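Local coordinates for putative transcriptional regulator protein (Vibrio parahaemolyticus, PDB 3ER6) that probably acts as a DNA-binding transcription regulator, this chain being its DJ-1/PfpI-like part without the AraC-type DNA-binding region, at residues A[7-12]-A[74-79]. The protein carries 1 engineered substitution. Numbering follows the deposited sequence.
Sequences KNLRVV and FTNILI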
ATOM      1  N   LYS A   7      -3.095 -14.836 -23.385  1.00 49.01           N
ATOM      2  CA  LYS A   7      -2.312 -16.015 -22.864  1.00 48.74           C
ATOM      3  C   LYS A   7      -1.407 -15.646 -21.682  1.00 48.15           C
ATOM      4  O   LYS A   7      -1.366 -16.353 -20.665  1.00 48.19           O
ATOM      5  CB  LYS A   7      -1.402 -16.572 -23.955  1.00 48.69           C
ATOM      6  N   ASN A   8      -0.630 -14.577 -21.862  1.00 47.03           N
ATOM      7  CA  ASN A   8       0.276 -14.097 -20.814  1.00 46.26           C
ATOM      8  C   ASN A   8       0.216 -12.574 -20.755  1.00 43.37           C
ATOM      9  O   ASN A   8      -0.106 -11.932 -21.762  1.00 42.83           O
ATOM     10  CB  ASN A   8       1.713 -14.606 -21.008  1.00 47.48           C
ATOM     11  CG  ASN A   8       2.023 -15.858 -20.148  1.00 52.28           C
ATOM     12  OD1 ASN A   8       1.640 -16.972 -20.513  1.00 54.41           O
ATOM     13  ND2 ASN A   8       2.746 -15.667 -19.005  1.00 54.41           N
ATOM     14  N   LEU A   9       0.416 -12.013 -19.560  1.00 39.56           N
ATOM     15  CA  LEU A   9       0.414 -10.561 -19.362  1.00 37.38           C
ATOM     16  C   LEU A   9       1.545 -10.284 -18.410  1.00 35.57           C
ATOM     17  O   LEU A   9       1.772 -11.030 -17.454  1.00 35.02           O
ATOM     18  CB  LEU A   9      -0.889 -10.081 -18.728  1.00 38.63           C
ATOM     19  CG  LEU A   9      -2.128 -10.177 -19.610  1.00 40.95           C
ATOM     20  CD1 LEU A   9      -3.346  -9.690 -18.803  1.00 46.68           C
ATOM     21  CD2 LEU A   9      -1.936  -9.374 -20.898  1.00 44.10           C
ATOM     22  N   ARG A  10       2.278  -9.236 -18.693  1.00 33.63           N
ATOM     23  CA  ARG A  10       3.405  -8.857 -17.865  1.00 32.04           C
ATOM     24  C   ARG A  10       3.220  -7.468 -17.277  1.00 30.75           C
ATOM     25  O   ARG A  10       2.907  -6.523 -18.009  1.00 28.66           O
ATOM     26  CB  ARG A  10       4.681  -8.842 -18.698  1.00 31.02           C
ATOM     27  CG  ARG A  10       5.884  -8.350 -17.876  1.00 31.36           C
ATOM     28  CD  ARG A  10       7.156  -8.362 -18.762  1.00 34.57           C
ATOM     29  NE  ARG A  10       7.586  -9.752 -19.006  1.00 32.93           N
ATOM     30  CZ  ARG A  10       8.314 -10.152 -20.062  1.00 37.55           C
ATOM     31  NH1 ARG A  10       8.701  -9.262 -20.980  1.00 34.89           N
ATOM     32  NH2 ARG A  10       8.668 -11.451 -20.195  1.00 37.50           N
ATOM     33  N   VAL A  11       3.433  -7.352 -15.966  1.00 28.73           N
ATOM     34  CA  VAL A  11       3.489  -6.029 -15.345  1.00 27.99           C
ATOM     35  C   VAL A  11       4.895  -5.813 -14.807  1.00 27.01           C
ATOM     36  O   VAL A  11       5.425  -6.696 -14.113  1.00 28.19           O
ATOM     37  CB  VAL A  11       2.481  -5.901 -14.165  1.00 28.23           C
ATOM     38  CG1 VAL A  11       2.586  -4.464 -13.531  1.00 24.29           C
ATOM     39  CG2 VAL A  11       1.005  -6.220 -14.663  1.00 28.66           C
ATOM     40  N   VAL A  12       5.526  -4.711 -15.183  1.00 26.06           N
ATOM     41  CA  VAL A  12       6.810  -4.340 -14.540  1.00 26.89           C
ATOM     42  C   VAL A  12       6.501  -3.099 -13.667  1.00 27.12           C
ATOM     43  O   VAL A  12       5.808  -2.146 -14.115  1.00 27.00           O
ATOM     44  CB  VAL A  12       7.928  -4.046 -15.591  1.00 27.54           C
ATOM     45  CG1 VAL A  12       9.223  -3.597 -14.883  1.00 25.09           C
ATOM     46  CG2 VAL A  12       8.177  -5.330 -16.493  1.00 25.96           C
ATOM     47  N   PHE A  74       9.990  -5.576 -23.428  1.00 38.56           N
ATOM     48  CA  PHE A  74       8.532  -5.493 -23.650  1.00 39.39           C
ATOM     49  C   PHE A  74       7.803  -5.621 -22.311  1.00 37.55           C
ATOM     50  O   PHE A  74       8.274  -6.314 -21.432  1.00 37.71           O
ATOM     51  CB  PHE A  74       8.075  -6.642 -24.598  1.00 40.67           C
ATOM     52  CG  PHE A  74       6.604  -7.033 -24.456  1.00 44.34           C
ATOM     53  CD1 PHE A  74       5.633  -6.497 -25.306  1.00 46.17           C
ATOM     54  CD2 PHE A  74       6.198  -7.925 -23.460  1.00 46.86           C
ATOM     55  CE1 PHE A  74       4.280  -6.824 -25.163  1.00 46.71           C
ATOM     56  CE2 PHE A  74       4.872  -8.278 -23.320  1.00 49.28           C
ATOM     57  CZ  PHE A  74       3.899  -7.730 -24.182  1.00 47.33           C
ATOM     58  N   THR A  75       6.661  -4.963 -22.167  1.00 35.36           N
ATOM     59  CA  THR A  75       5.725  -5.271 -21.057  1.00 33.33           C
ATOM     60  C   THR A  75       4.349  -4.729 -21.458  1.00 32.35           C
ATOM     61  O   THR A  75       4.264  -3.768 -22.206  1.00 32.58           O
ATOM     62  CB  THR A  75       6.177  -4.605 -19.693  1.00 32.90           C
ATOM     63  OG1 THR A  75       5.345  -5.061 -18.606  1.00 29.89           O
ATOM     64  CG2 THR A  75       6.142  -3.020 -19.760  1.00 32.42           C
ATOM     65  N   ASN A  76       3.281  -5.328 -20.947  1.00 31.40           N
ATOM     66  CA  ASN A  76       1.936  -4.866 -21.238  1.00 30.67           C
ATOM     67  C   ASN A  76       1.689  -3.603 -20.439  1.00 30.61           C
ATOM     68  O   ASN A  76       1.116  -2.635 -20.958  1.00 30.14           O
ATOM     69  CB  ASN A  76       0.906  -5.938 -20.874  1.00 28.59           C
ATOM     70  CG  ASN A  76       1.108  -7.224 -21.664  1.00 32.45           C
ATOM     71  OD1 ASN A  76       1.724  -8.184 -21.189  1.00 33.44           O
ATOM     72  ND2 ASN A  76       0.579  -7.243 -22.885  1.00 33.56           N
ATOM     73  N   ILE A  77       2.070  -3.663 -19.146  1.00 30.55           N
ATOM     74  CA  ILE A  77       1.895  -2.514 -18.226  1.00 29.00           C
ATOM     75  C   ILE A  77       3.232  -2.180 -17.553  1.00 29.09           C
ATOM     76  O   ILE A  77       3.969  -3.092 -17.153  1.00 28.36           O
ATOM     77  CB  ILE A  77       0.891  -2.823 -17.117  1.00 28.63           C
ATOM     78  CG1 ILE A  77      -0.491  -3.192 -17.716  1.00 29.15           C
ATOM     79  CG2 ILE A  77       0.766  -1.636 -16.172  1.00 28.74           C
ATOM     80  CD1 ILE A  77      -1.353  -4.049 -16.675  1.00 32.33           C
ATOM     81  N   LEU A  78       3.540  -0.874 -17.464  1.00 29.29           N
ATOM     82  CA  LEU A  78       4.644  -0.400 -16.631  1.00 29.43           C
ATOM     83  C   LEU A  78       4.037   0.482 -15.549  1.00 29.11           C
ATOM     84  O   LEU A  78       3.324   1.426 -15.881  1.00 30.32           O
ATOM     85  CB  LEU A  78       5.711   0.368 -17.448  1.00 28.54           C
ATOM     86  CG  LEU A  78       6.796   1.126 -16.629  1.00 30.57           C
ATOM     87  CD1 LEU A  78       7.831   0.185 -15.947  1.00 25.65           C
ATOM     88  CD2 LEU A  78       7.568   2.214 -17.439  1.00 30.41           C
ATOM     89  N   ILE A  79       4.311   0.198 -14.270  1.00 27.38           N
ATOM     90  CA  ILE A  79       3.923   1.123 -13.200  1.00 28.06           C
ATOM     91  C   ILE A  79       5.154   1.904 -12.742  1.00 27.94           C
ATOM     92  O   ILE A  79       6.220   1.333 -12.493  1.00 28.18           O
ATOM     93  CB  ILE A  79       3.307   0.371 -11.992  1.00 27.02           C
ATOM     94  CG1 ILE A  79       2.203  -0.531 -12.501  1.00 28.94           C
ATOM     95  CG2 ILE A  79       2.799   1.376 -10.881  1.00 26.98           C
ATOM     96  CD1 ILE A  79       1.604  -1.384 -11.441  1.00 29.01           C
TER
HETATM   97  O   HOH W   1      11.374  -8.475 -22.566  1.00 47.70           O
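Val11 and Val12 pair in parallel with Ile77 and Leu78, joining two neighbouring strands in the middle of the chain's main sheet. Three backbone hydrogen bonds carry the pairing: Ile77 N to Arg10 O, Val12 N to Ile77 O and Ile79 N to Val12 O, the last at 2.8 Å. Where the second strand begins, the Asn76 side chain takes over: chi1 (-61°) sets CG anti to the carbonyl carbon and brings the amide to the neighbouring strand, where OD1 accepts a hydrogen bond from Arg10 N at 2.8 Å, while Leu9 CD2 packs against the amide carbon. The Thr75 hydroxyl lies between two carbonyl oxygens, with OG1 2.9 Å from Arg10 O and also close to Ile77 O; its one proton can serve only one of them at a time. The parallel strands 43-48, 9-14, 77-80 and 110-114, with helices on both faces, form the alpha/beta core of a DJ-1/PfpI-type domain. On the face bearing Val11 and Ile77, Val11 CG2 lies alongside Ile77 CD1 (3.8 Å); Val11 CG1 also meets Ile79 CD1. Val11 and Ile79 touch Leu28 of helix 22-37, and Ile77 touches Ile179 of helix 173-184; on the other face, Val12 and Leu78 both reach Trp100. Further out, the Arg10 chain bends at chi3 (-72°), and Arg10 NH1 donates to Phe74 O at 3.0 Å; the oxygen lies in the guanidinium plane, whereas NH1 stands above the carbonyl plane.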